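Local coordinates for protein chloroplastic group IIB intron splicing facilitator CRS2, chloroplastic (Zea mays, PDB 1RYB) that is required for splicing group IIB introns in chloroplasts, working in complexes with CAF1 or CAF2, and lacks peptidyl-tRNA hydrolase activity despite belonging to that family, at residues I105-S110 with I148-P153; F39-R44 with T177-G182; A21-P26 with V75-Y80. All blocks are in the same frame, centred on the assembly; numbering follows the deposited sequence. Where two conformers were deposited one is given.

Contact 1 of 3, residues I105-S110 with I148-P153; sequences IYDDTS and IGIGSP
Asp107 pairs with Ile148 and Asp108 with Gly149 where strands 102-108 and 145-149, parallel neighbours in the mixed sheet of the peptidyl-tRNA hydrolase fold, reach their C-terminal ends. The backbone ladder has three rungs. Ile148 N donates to Tyr106 O at 2.8 Å. Asp108 N then gives its hydrogen to Ile148 O, also at 2.8 Å, and Ile150 N closes on Asp108 O at 3.0 Å. Past the last rung the strands end, and a water takes over: it donates to Thr109 O, and in one of the two conformers of Ser152 it also bonds Ser152 OG.

The Asp107 carboxylate is buried but fully engaged, with OD1 on His127 and OD2 on His35, the position that by similarity serves as proton acceptor in active relatives. Ile150 CD1 lies against this carboxylate, 3.8 Å from Asp107 OD2, and against Thr109 CG2. Ile150 gets there because its CG1 sits between backbone N and carbonyl carbon (chi1 61°). Further back, Ile105 CG2 meets Ile148 CD1.

Asp108 turns its carboxylate away, and OD2 is held by Ser147. Asp108 OD1 accepts from Ser110 N on its anti side, an Asx turn, and also from Ser110 OG on its syn side, each at 2.8 Å and both from one face of the carboxylate.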
ATOM      1  N   ILE A 105      -1.363  -1.659   0.317  1.00  8.75           N
ATOM      2  CA  ILE A 105      -0.165  -1.386   1.122  1.00  9.30           C
ATOM      3  C   ILE A 105      -0.325  -0.028   1.812  1.00  8.74           C
ATOM      4  O   ILE A 105      -0.527   0.974   1.120  1.00  8.33           O
ATOM      5  CB  ILE A 105       1.109  -1.469   0.230  1.00  9.36           C
ATOM      6  CG1 ILE A 105       1.086  -2.793  -0.534  1.00  5.09           C
ATOM      7  CG2 ILE A 105       2.382  -1.360   1.127  1.00 11.54           C
ATOM      8  CD1 ILE A 105       2.454  -3.052  -1.205  1.00 12.51           C
ATOM      9  N   TYR A 106      -0.167   0.036   3.145  1.00  9.18           N
ATOM     10  CA  TYR A 106      -0.469   1.330   3.817  1.00  5.42           C
ATOM     11  C   TYR A 106       0.142   1.401   5.207  1.00  7.25           C
ATOM     12  O   TYR A 106       0.674   0.416   5.687  1.00  9.69           O
ATOM     13  CB  TYR A 106      -2.035   1.459   3.931  1.00  8.46           C
ATOM     14  CG  TYR A 106      -2.585   0.350   4.874  1.00 14.09           C
ATOM     15  CD1 TYR A 106      -2.736   0.582   6.241  1.00 13.64           C
ATOM     16  CD2 TYR A 106      -2.799  -0.959   4.454  1.00 20.14           C
ATOM     17  CE1 TYR A 106      -3.216  -0.413   7.088  1.00 17.72           C
ATOM     18  CE2 TYR A 106      -3.109  -2.023   5.320  1.00 18.54           C
ATOM     19  CZ  TYR A 106      -3.392  -1.721   6.649  1.00 21.09           C
ATOM     20  OH  TYR A 106      -3.742  -2.716   7.568  1.00 31.85           O
ATOM     21  N   ASP A 107       0.136   2.595   5.781  1.00  9.32           N
ATOM     22  CA  ASP A 107       0.717   2.849   7.155  1.00 11.49           C
ATOM     23  C   ASP A 107      -0.207   2.324   8.222  1.00 14.13           C
ATOM     24  O   ASP A 107      -1.418   2.532   8.163  1.00 12.40           O
ATOM     25  CB  ASP A 107       0.913   4.354   7.389  1.00 10.65           C
ATOM     26  CG  ASP A 107      -0.305   5.115   6.966  1.00 13.25           C
ATOM     27  OD1 ASP A 107      -0.887   4.984   5.878  1.00 14.30           O
ATOM     28  OD2 ASP A 107      -0.735   5.890   7.885  1.00 11.15           O
ATOM     29  N   ASP A 108       0.326   1.686   9.222  1.00 11.04           N
ATOM     30  CA  ASP A 108      -0.580   1.153  10.261  1.00 11.13           C
ATOM     31  C   ASP A 108      -0.087   1.578  11.639  1.00 10.15           C
ATOM     32  O   ASP A 108       1.033   1.264  12.054  1.00 16.36           O
ATOM     33  CB  ASP A 108      -0.706  -0.338  10.120  1.00 11.80           C
ATOM     34  CG  ASP A 108      -1.604  -0.987  11.110  1.00 25.65           C
ATOM     35  OD1 ASP A 108      -1.926  -0.464  12.155  1.00 18.52           O
ATOM     36  OD2 ASP A 108      -1.874  -2.224  10.777  1.00 27.06           O
ATOM     37  N   THR A 109      -0.832   2.478  12.272  1.00 14.46           N
ATOM     38  CA  THR A 109      -0.350   3.049  13.587  1.00 16.66           C
ATOM     39  C   THR A 109      -0.476   2.012  14.730  1.00 28.45           C
ATOM     40  O   THR A 109      -0.093   2.246  15.846  1.00 25.68           O
ATOM     41  CB  THR A 109      -1.106   4.333  14.023  1.00 18.89           C
ATOM     42  OG1 THR A 109      -2.438   4.020  14.107  1.00 35.72           O
ATOM     43  CG2 THR A 109      -0.982   5.418  13.010  1.00 19.14           C
ATOM     44  N   SER A 110      -1.002   0.860  14.434  1.00 21.78           N
ATOM     45  CA  SER A 110      -1.191  -0.154  15.466  1.00 19.58           C
ATOM     46  C   SER A 110      -0.040  -1.132  15.576  1.00 20.36           C
ATOM     47  O   SER A 110      -0.011  -1.977  16.459  1.00 22.05           O
ATOM     48  CB  SER A 110      -2.538  -0.854  15.276  1.00 23.29           C
ATOM     49  OG  SER A 110      -2.344  -1.969  14.428  1.00 23.43           O
ATOM     50  N   ILE A 148       2.280  -1.470   7.054  1.00 11.09           N
ATOM     51  CA  ILE A 148       3.621  -0.978   7.340  1.00  8.70           C
ATOM     52  C   ILE A 148       3.532  -0.184   8.649  1.00 11.53           C
ATOM     53  O   ILE A 148       2.951   0.888   8.655  1.00 11.49           O
ATOM     54  CB  ILE A 148       4.200  -0.047   6.254  1.00 11.70           C
ATOM     55  CG1 ILE A 148       4.368  -0.848   4.988  1.00 11.45           C
ATOM     56  CG2 ILE A 148       5.565   0.432   6.694  1.00  9.97           C
ATOM     57  CD1 ILE A 148       4.577   0.037   3.754  1.00 11.92           C
ATOM     58  N   GLY A 149       4.063  -0.771   9.776  1.00 11.94           N
ATOM     59  CA  GLY A 149       3.908  -0.112  11.068  1.00 11.03           C
ATOM     60  C   GLY A 149       4.573   1.243  11.102  1.00 14.45           C
ATOM     61  O   GLY A 149       5.676   1.464  10.605  1.00 13.71           O
ATOM     62  N   ILE A 150       3.874   2.161  11.708  1.00 12.06           N
ATOM     63  CA  ILE A 150       4.435   3.515  11.961  1.00 18.80           C
ATOM     64  C   ILE A 150       4.348   3.938  13.485  1.00 18.09           C
ATOM     65  O   ILE A 150       4.776   5.009  13.864  1.00 18.00           O
ATOM     66  CB  ILE A 150       3.825   4.600  11.040  1.00 14.26           C
ATOM     67  CG1 ILE A 150       2.275   4.741  11.240  1.00 13.56           C
ATOM     68  CG2 ILE A 150       4.200   4.294   9.587  1.00 10.66           C
ATOM     69  CD1 ILE A 150       1.719   6.106  10.785  1.00  9.94           C
ATOM     70  N   GLY A 151       3.774   3.073  14.307  1.00 18.52           N
ATOM     71  CA  GLY A 151       3.578   3.307  15.739  1.00 24.04           C
ATOM     72  C   GLY A 151       2.534   4.360  15.992  1.00 27.84           C
ATOM     73  O   GLY A 151       1.917   4.801  15.079  1.00 17.32           O
ATOM     74  N   SER A 152       2.341   4.793  17.258  1.00 16.78           N
ATOM     75  CA  SER A 152       1.416   5.840  17.515  1.00 15.52           C
ATOM     76  C   SER A 152       2.198   7.125  17.702  1.00 14.76           C
ATOM     77  O   SER A 152       3.440   7.090  17.873  1.00 19.92           O
ATOM     78  CB  SER A 152       0.504   5.611  18.740  1.00 31.08           C
ATOM     79  OG  SER A 152       0.069   4.260  18.854  0.50 15.50           O
ATOM     80  N   PRO A 153       1.430   8.247  17.751  1.00 18.35           N
ATOM     81  CA  PRO A 153       1.991   9.553  17.941  1.00 24.48           C
ATOM     82  C   PRO A 153       2.570   9.656  19.296  1.00 24.84           C
ATOM     83  O   PRO A 153       1.970   9.171  20.232  1.00 34.51           O
ATOM     84  CB  PRO A 153       0.839  10.516  17.811  1.00 27.83           C
ATOM     85  CG  PRO A 153      -0.400   9.720  17.378  1.00 21.21           C
ATOM     86  CD  PRO A 153      -0.027   8.255  17.442  1.00 21.30           C
TER
HETATM   87  O   HOH W   1       0.701   1.583  18.407  1.00 35.16           O
HETATM   88  O   HOH W   2      -2.368   4.348  17.527  1.00 43.55           O

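Contact 2 of 3, residues F39-R44 with T177-G182; sequences FEMVDR and TALEQG
Helix 39-44 passes helix 177-182 at 9.4 Å between axes with their directions 51° apart, and the backbones come nearest at Met41 and Leu179, whose CA atoms are 5.7 Å from each other. This is helix-helix packing within the alpha/beta fold of the peptidyl-tRNA hydrolases, joining helix 37-48 to the long C-terminal helix 169-192; both rest on the sheet, Met41 on Ile105 and Ala178 on Leu116.

Leu179 is directed toward the other helix and lays CD2 against the backbone of Met41, 3.8 Å from its CA. Its other methyl, CD1, touches Glu40 OE2, the two side chains crossing at about a right angle; that oxygen is salt-bridged to Arg172. Met41 bends at chi2 and chi3, which carries its end over to the second helix: SD comes to 3.7 Å from Gly182 CA, where no side chain intervenes, and CE reaches the carbonyl oxygen of Ala178.

At the outer side, Arg44 leaves its backbone with CG anti to the backbone N (chi1 176°) and bends at chi2, bringing the guanidinium side-on to Glu180. Carboxylate and guanidinium are nearly coplanar, 19° apart. Arg44 also pairs through NH1 with Glu48, so a leucine in its place would probably cost Glu180 and Glu48 their shared arginine partner and leave the Glu180 carboxylate freer to turn. The grip itself is two almost straight bonds: Arg44 NE to Glu180 OE1 at 2.6 Å, and Arg44 NH2 to the syn lone pair of Glu180 OE2 at 2.7 Å.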
ATOM      1  N   PHE A  39       3.041   4.506  -0.548  1.00  9.74           N
ATOM      2  CA  PHE A  39       3.606   4.994  -1.825  1.00  9.89           C
ATOM      3  C   PHE A  39       5.105   4.581  -1.931  1.00 16.56           C
ATOM      4  O   PHE A  39       5.608   4.110  -2.964  1.00 11.26           O
ATOM      5  CB  PHE A  39       3.562   6.541  -1.853  1.00  7.14           C
ATOM      6  CG  PHE A  39       2.268   7.160  -2.420  1.00  9.22           C
ATOM      7  CD1 PHE A  39       1.105   6.412  -2.614  1.00 10.11           C
ATOM      8  CD2 PHE A  39       2.272   8.506  -2.798  1.00  9.18           C
ATOM      9  CE1 PHE A  39      -0.024   7.037  -3.155  1.00 12.56           C
ATOM     10  CE2 PHE A  39       1.160   9.150  -3.345  1.00 13.60           C
ATOM     11  CZ  PHE A  39      -0.003   8.401  -3.504  1.00 13.42           C
ATOM     12  N   GLU A  40       5.856   4.747  -0.814  1.00 13.84           N
ATOM     13  CA  GLU A  40       7.265   4.358  -0.843  1.00 11.15           C
ATOM     14  C   GLU A  40       7.431   2.910  -1.183  1.00  7.99           C
ATOM     15  O   GLU A  40       8.338   2.503  -1.894  1.00 11.58           O
ATOM     16  CB  GLU A  40       7.930   4.634   0.542  1.00  9.78           C
ATOM     17  CG  GLU A  40       8.001   6.183   0.876  1.00 10.74           C
ATOM     18  CD  GLU A  40       8.880   6.408   2.093  1.00 17.85           C
ATOM     19  OE1 GLU A  40       8.546   7.050   3.049  1.00 18.91           O
ATOM     20  OE2 GLU A  40       9.942   5.674   2.106  1.00 18.58           O
ATOM     21  N   MET A  41       6.594   2.050  -0.572  1.00  8.97           N
ATOM     22  CA  MET A  41       6.710   0.595  -0.817  1.00  9.88           C
ATOM     23  C   MET A  41       6.440   0.262  -2.268  1.00  7.94           C
ATOM     24  O   MET A  41       7.165  -0.515  -2.874  1.00 11.43           O
ATOM     25  CB  MET A  41       5.751  -0.230   0.085  1.00 10.12           C
ATOM     26  CG  MET A  41       5.932  -1.742  -0.032  1.00  9.21           C
ATOM     27  SD  MET A  41       7.504  -2.297   0.655  1.00 12.01           S
ATOM     28  CE  MET A  41       7.153  -2.215   2.442  1.00 18.99           C
ATOM     29  N   VAL A  42       5.330   0.773  -2.798  1.00  8.05           N
ATOM     30  CA  VAL A  42       5.060   0.523  -4.198  1.00 12.31           C
ATOM     31  C   VAL A  42       6.167   1.121  -5.125  1.00  9.88           C
ATOM     32  O   VAL A  42       6.509   0.535  -6.146  1.00 10.41           O
ATOM     33  CB  VAL A  42       3.611   0.817  -4.665  1.00 16.95           C
ATOM     34  CG1 VAL A  42       2.644   0.000  -3.828  1.00 14.70           C
ATOM     35  CG2 VAL A  42       3.265   2.276  -4.618  1.00 10.89           C
ATOM     36  N   ASP A  43       6.722   2.241  -4.773  1.00  9.38           N
ATOM     37  CA  ASP A  43       7.806   2.768  -5.585  1.00 14.92           C
ATOM     38  C   ASP A  43       8.940   1.820  -5.611  1.00 14.71           C
ATOM     39  O   ASP A  43       9.586   1.651  -6.604  1.00 13.12           O
ATOM     40  CB  ASP A  43       8.349   4.115  -5.066  1.00 15.54           C
ATOM     41  CG  ASP A  43       7.412   5.275  -5.417  1.00 18.14           C
ATOM     42  OD1 ASP A  43       6.651   5.270  -6.355  1.00 13.27           O
ATOM     43  OD2 ASP A  43       7.549   6.306  -4.608  1.00 23.32           O
ATOM     44  N   ARG A  44       9.186   1.217  -4.493  1.00 13.95           N
ATOM     45  CA  ARG A  44      10.287   0.283  -4.363  1.00 11.90           C
ATOM     46  C   ARG A  44       9.984  -0.989  -5.098  1.00 13.27           C
ATOM     47  O   ARG A  44      10.838  -1.563  -5.760  1.00 15.79           O
ATOM     48  CB  ARG A  44      10.611   0.064  -2.880  1.00 18.28           C
ATOM     49  CG  ARG A  44      11.689  -0.970  -2.665  1.00 33.86           C
ATOM     50  CD  ARG A  44      13.089  -0.566  -3.187  1.00 31.24           C
ATOM     51  NE  ARG A  44      14.025  -1.692  -2.955  1.00 32.77           N
ATOM     52  CZ  ARG A  44      14.282  -2.718  -3.792  1.00 23.08           C
ATOM     53  NH1 ARG A  44      13.793  -2.818  -5.033  1.00 26.90           N
ATOM     54  NH2 ARG A  44      15.098  -3.672  -3.371  1.00 28.51           N
ATOM     55  N   THR A 177      14.599  -0.487   6.079  1.00 13.84           N
ATOM     56  CA  THR A 177      14.773  -1.879   6.202  1.00 10.31           C
ATOM     57  C   THR A 177      13.489  -2.570   5.865  1.00 14.06           C
ATOM     58  O   THR A 177      13.440  -3.679   5.300  1.00 17.06           O
ATOM     59  CB  THR A 177      15.167  -2.192   7.636  1.00 15.19           C
ATOM     60  OG1 THR A 177      16.523  -1.755   7.777  1.00 25.27           O
ATOM     61  CG2 THR A 177      15.135  -3.645   7.856  1.00 20.26           C
ATOM     62  N   ALA A 178      12.428  -1.969   6.291  1.00 14.03           N
ATOM     63  CA  ALA A 178      11.127  -2.599   6.010  1.00 16.89           C
ATOM     64  C   ALA A 178      10.830  -2.607   4.500  1.00 12.62           C
ATOM     65  O   ALA A 178      10.169  -3.507   3.991  1.00 14.95           O
ATOM     66  CB  ALA A 178       9.992  -1.849   6.666  1.00 11.33           C
ATOM     67  N   LEU A 179      11.248  -1.561   3.794  1.00 13.62           N
ATOM     68  CA  LEU A 179      10.946  -1.563   2.373  1.00 15.43           C
ATOM     69  C   LEU A 179      11.680  -2.719   1.711  1.00 22.45           C
ATOM     70  O   LEU A 179      11.193  -3.314   0.762  1.00 14.44           O
ATOM     71  CB  LEU A 179      11.324  -0.253   1.641  1.00 14.31           C
ATOM     72  CG  LEU A 179      10.690   0.965   2.306  1.00 15.07           C
ATOM     73  CD1 LEU A 179      11.348   2.234   1.746  1.00 22.15           C
ATOM     74  CD2 LEU A 179       9.174   0.983   2.008  1.00 17.37           C
ATOM     75  N   GLU A 180      12.911  -2.974   2.128  1.00 15.56           N
ATOM     76  CA  GLU A 180      13.605  -4.033   1.451  1.00 16.54           C
ATOM     77  C   GLU A 180      12.896  -5.357   1.732  1.00 24.98           C
ATOM     78  O   GLU A 180      12.798  -6.271   0.867  1.00 18.03           O
ATOM     79  CB  GLU A 180      15.055  -4.083   1.950  1.00 28.29           C
ATOM     80  CG  GLU A 180      15.906  -2.963   1.352  1.00 51.48           C
ATOM     81  CD  GLU A 180      15.686  -2.773  -0.126  1.00100.00           C
ATOM     82  OE1 GLU A 180      15.246  -1.738  -0.609  1.00 30.03           O
ATOM     83  OE2 GLU A 180      16.034  -3.815  -0.837  1.00 38.04           O
ATOM     84  N   GLN A 181      12.394  -5.483   2.970  1.00 20.38           N
ATOM     85  CA  GLN A 181      11.747  -6.733   3.367  1.00 17.42           C
ATOM     86  C   GLN A 181      10.455  -6.910   2.625  1.00 20.84           C
ATOM     87  O   GLN A 181      10.091  -8.036   2.234  1.00 17.36           O
ATOM     88  CB  GLN A 181      11.463  -6.719   4.867  1.00 16.91           C
ATOM     89  CG  GLN A 181      10.592  -7.913   5.271  1.00 20.38           C
ATOM     90  CD  GLN A 181      10.192  -7.857   6.730  1.00 23.69           C
ATOM     91  OE1 GLN A 181      10.441  -6.840   7.432  1.00 33.56           O
ATOM     92  NE2 GLN A 181       9.678  -8.990   7.230  1.00 18.85           N
ATOM     93  N   GLY A 182       9.785  -5.758   2.454  1.00 12.83           N
ATOM     94  CA  GLY A 182       8.479  -5.690   1.768  1.00 12.45           C
ATOM     95  C   GLY A 182       8.509  -6.162   0.318  1.00 13.54           C
ATOM     96  O   GLY A 182       7.590  -6.860  -0.166  1.00 16.73           O
TER

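Contact 3 of 3, residues A21-P26 with V75-Y80; sequences AGLGNP and VKPQSY
Three backbone groups of Gly24, Pro77 and Tyr80 grip one water between the two chain segments: it donates to Gly24 O and to Pro77 O, each at 2.7 Å, and accepts from Tyr80 N at 3.0 Å. The water supplies the hydrogens that the two carbonyl oxygens need and ties both segments together. Earlier along the chain they pair as strands, with Gly22 N donating to Val75 O at 3.0 Å. Ala21 and Val75 put their CB atoms on the same face of the sheet. The ladder stops one step on: Pro77 has no N-H to offer, its CD lies 3.3 Å from Gly22 O, and that buried oxygen has no polar partner in the model.

Strands 18-22 and 70-77 are parallel neighbours in the mixed sheet of the peptidyl-tRNA hydrolase fold, and the loop leaving strand 18-22 runs past His35, by similarity the position of the family's catalytic histidine, with Asn25 touching both it and Tyr30. Tyr80 corresponds to a tRNA-binding position of the family, inferred by similarity. Asn25 OD1, hydrogen-bonded to Met81 N, also comes to the edge of the Tyr80 ring, 3.6 Å from Tyr80 CD2.

Pro26 lies over a face of that ring in a CH-pi contact, CG 3.9 Å from the centroid and 9° off the normal. A second water links Tyr80 OH, at 2.8 Å, to Pro26 O.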
ATOM      1  N   ALA A  21      -1.563  -1.805  -4.806  1.00  8.95           N
ATOM      2  CA  ALA A  21      -1.800  -0.356  -4.586  1.00  7.32           C
ATOM      3  C   ALA A  21      -1.236   0.130  -3.276  1.00 16.65           C
ATOM      4  O   ALA A  21      -1.452  -0.489  -2.277  1.00 12.26           O
ATOM      5  CB  ALA A  21      -3.339  -0.089  -4.613  1.00 11.27           C
ATOM      6  N   GLY A  22      -0.472   1.220  -3.323  1.00 10.29           N
ATOM      7  CA  GLY A  22       0.103   1.820  -2.120  1.00  6.06           C
ATOM      8  C   GLY A  22      -0.661   3.145  -1.899  1.00 10.59           C
ATOM      9  O   GLY A  22      -0.903   3.914  -2.882  1.00 12.37           O
ATOM     10  N   LEU A  23      -1.143   3.353  -0.633  1.00 10.98           N
ATOM     11  CA  LEU A  23      -1.927   4.515  -0.235  1.00 10.58           C
ATOM     12  C   LEU A  23      -1.063   5.720   0.138  1.00 13.42           C
ATOM     13  O   LEU A  23       0.051   5.596   0.707  1.00 11.60           O
ATOM     14  CB  LEU A  23      -2.860   4.157   0.906  1.00  7.74           C
ATOM     15  CG  LEU A  23      -3.760   2.988   0.496  1.00 10.06           C
ATOM     16  CD1 LEU A  23      -4.855   2.842   1.526  1.00 11.98           C
ATOM     17  CD2 LEU A  23      -4.439   3.299  -0.867  1.00 12.09           C
ATOM     18  N   GLY A  24      -1.609   6.876  -0.085  1.00  9.33           N
ATOM     19  CA  GLY A  24      -0.895   8.164   0.231  1.00  7.10           C
ATOM     20  C   GLY A  24      -1.690   9.335  -0.265  1.00  8.83           C
ATOM     21  O   GLY A  24      -2.787   9.157  -0.876  1.00 11.76           O
ATOM     22  N   ASN A  25      -1.118  10.526  -0.071  1.00 10.34           N
ATOM     23  CA  ASN A  25      -1.669  11.784  -0.612  1.00 10.19           C
ATOM     24  C   ASN A  25      -0.790  12.284  -1.701  1.00  7.88           C
ATOM     25  O   ASN A  25       0.434  12.091  -1.674  1.00 13.95           O
ATOM     26  CB  ASN A  25      -1.715  12.844   0.482  1.00 11.18           C
ATOM     27  CG  ASN A  25      -2.843  12.542   1.420  1.00 13.23           C
ATOM     28  OD1 ASN A  25      -3.977  12.455   0.968  1.00 13.08           O
ATOM     29  ND2 ASN A  25      -2.551  12.413   2.741  1.00 14.82           N
ATOM     30  N   PRO A  26      -1.351  13.012  -2.624  1.00  9.57           N
ATOM     31  CA  PRO A  26      -0.587  13.438  -3.797  1.00 10.82           C
ATOM     32  C   PRO A  26       0.127  14.724  -3.617  1.00 11.45           C
ATOM     33  O   PRO A  26      -0.369  15.600  -2.955  1.00 15.87           O
ATOM     34  CB  PRO A  26      -1.676  13.746  -4.823  1.00 14.43           C
ATOM     35  CG  PRO A  26      -2.819  14.221  -3.957  1.00 22.36           C
ATOM     36  CD  PRO A  26      -2.766  13.303  -2.730  1.00 10.64           C
ATOM     37  N   VAL A  75       0.044   0.707  -8.459  1.00  7.36           N
ATOM     38  CA  VAL A  75      -0.770   1.915  -8.493  1.00  8.52           C
ATOM     39  C   VAL A  75      -0.582   2.824  -7.267  1.00  9.95           C
ATOM     40  O   VAL A  75      -0.495   2.323  -6.164  1.00  9.77           O
ATOM     41  CB  VAL A  75      -2.231   1.420  -8.408  1.00  9.33           C
ATOM     42  CG1 VAL A  75      -3.240   2.565  -8.331  1.00 11.75           C
ATOM     43  CG2 VAL A  75      -2.595   0.456  -9.498  1.00  9.76           C
ATOM     44  N   LYS A  76      -0.552   4.133  -7.506  1.00  8.31           N
ATOM     45  CA  LYS A  76      -0.522   5.191  -6.484  1.00  6.43           C
ATOM     46  C   LYS A  76      -1.686   6.101  -6.818  1.00 11.20           C
ATOM     47  O   LYS A  76      -1.631   6.911  -7.781  1.00 10.21           O
ATOM     48  CB  LYS A  76       0.771   6.019  -6.513  1.00  6.79           C
ATOM     49  CG  LYS A  76       1.984   5.126  -6.100  1.00 12.27           C
ATOM     50  CD  LYS A  76       3.234   5.947  -5.718  1.00 10.92           C
ATOM     51  CE  LYS A  76       3.828   6.625  -6.930  1.00 15.25           C
ATOM     52  NZ  LYS A  76       5.085   7.386  -6.672  1.00 18.49           N
ATOM     53  N   PRO A  77      -2.781   5.966  -6.099  1.00 10.74           N
ATOM     54  CA  PRO A  77      -3.900   6.846  -6.341  1.00  7.62           C
ATOM     55  C   PRO A  77      -3.481   8.278  -6.016  1.00  7.90           C
ATOM     56  O   PRO A  77      -2.709   8.558  -5.074  1.00 11.06           O
ATOM     57  CB  PRO A  77      -4.975   6.431  -5.314  1.00 11.27           C
ATOM     58  CG  PRO A  77      -4.586   5.006  -4.903  1.00 11.91           C
ATOM     59  CD  PRO A  77      -3.073   4.988  -5.066  1.00 11.20           C
ATOM     60  N   GLN A  78      -3.926   9.173  -6.865  1.00 11.68           N
ATOM     61  CA  GLN A  78      -3.668  10.581  -6.709  1.00 12.92           C
ATOM     62  C   GLN A  78      -4.984  11.323  -6.407  1.00 19.62           C
ATOM     63  O   GLN A  78      -5.229  12.394  -6.935  1.00 20.26           O
ATOM     64  CB  GLN A  78      -3.036  11.172  -7.992  1.00 13.39           C
ATOM     65  CG  GLN A  78      -1.818  10.329  -8.435  1.00 12.81           C
ATOM     66  CD  GLN A  78      -0.660  10.410  -7.469  1.00 13.71           C
ATOM     67  OE1 GLN A  78      -0.038   9.359  -7.119  1.00 14.42           O
ATOM     68  NE2 GLN A  78      -0.319  11.643  -7.089  1.00  9.05           N
ATOM     69  N   SER A  79      -5.797  10.716  -5.570  1.00 10.92           N
ATOM     70  CA  SER A  79      -7.127  11.224  -5.268  1.00 15.70           C
ATOM     71  C   SER A  79      -7.242  11.911  -3.896  1.00 14.92           C
ATOM     72  O   SER A  79      -8.275  12.434  -3.518  1.00 14.31           O
ATOM     73  CB  SER A  79      -7.942   9.946  -5.191  1.00 15.70           C
ATOM     74  OG  SER A  79      -7.297   9.023  -4.288  1.00 15.43           O
ATOM     75  N   TYR A  80      -6.166  11.845  -3.145  1.00 11.23           N
ATOM     76  CA  TYR A  80      -6.095  12.101  -1.700  1.00 15.75           C
ATOM     77  C   TYR A  80      -6.496  10.831  -1.008  1.00 13.76           C
ATOM     78  O   TYR A  80      -7.329  10.042  -1.547  1.00 10.78           O
ATOM     79  CB  TYR A  80      -6.951  13.275  -1.175  1.00 16.89           C
ATOM     80  CG  TYR A  80      -6.339  14.580  -1.617  1.00 15.28           C
ATOM     81  CD1 TYR A  80      -6.806  15.214  -2.762  1.00 22.60           C
ATOM     82  CD2 TYR A  80      -5.303  15.172  -0.897  1.00 14.28           C
ATOM     83  CE1 TYR A  80      -6.278  16.459  -3.128  1.00 16.09           C
ATOM     84  CE2 TYR A  80      -4.715  16.374  -1.285  1.00 19.75           C
ATOM     85  CZ  TYR A  80      -5.182  16.989  -2.439  1.00 19.33           C
ATOM     86  OH  TYR A  80      -4.613  18.201  -2.794  1.00 29.83           O
TER
HETATM   87  O   HOH W   3      -3.679  10.184  -3.201  1.00 12.83           O
HETATM   88  O   HOH W   4      -1.848  18.273  -2.700  1.00 34.36           O

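The three contacts sit around one sheet, their centres 14 to 16 Å apart. Strand 18-22 of contact 3 lies next to strand 102-108 of contact 1, Ile105 probably bonding through its backbone to Ala21 and Leu23. Helix 37-48 of contact 2 packs on both: Met41 on Ile148, Val42 on Ile105, Phe39 on Pro77, with Asp43 salt-bridged to Lys76. Along the chain 21-26 comes first, then 39-44, 75-80, 105-110, 148-153 and 177-182: contacts 2 and 3 interleave, contact 3 closes before contact 1 opens, and contact 1 falls between the segments of contact 2. Contacts 1 and 3 bring Asp107 and Asn25 to His35, consistent with a hydrolase-like arrangement retained in a protein without that activity.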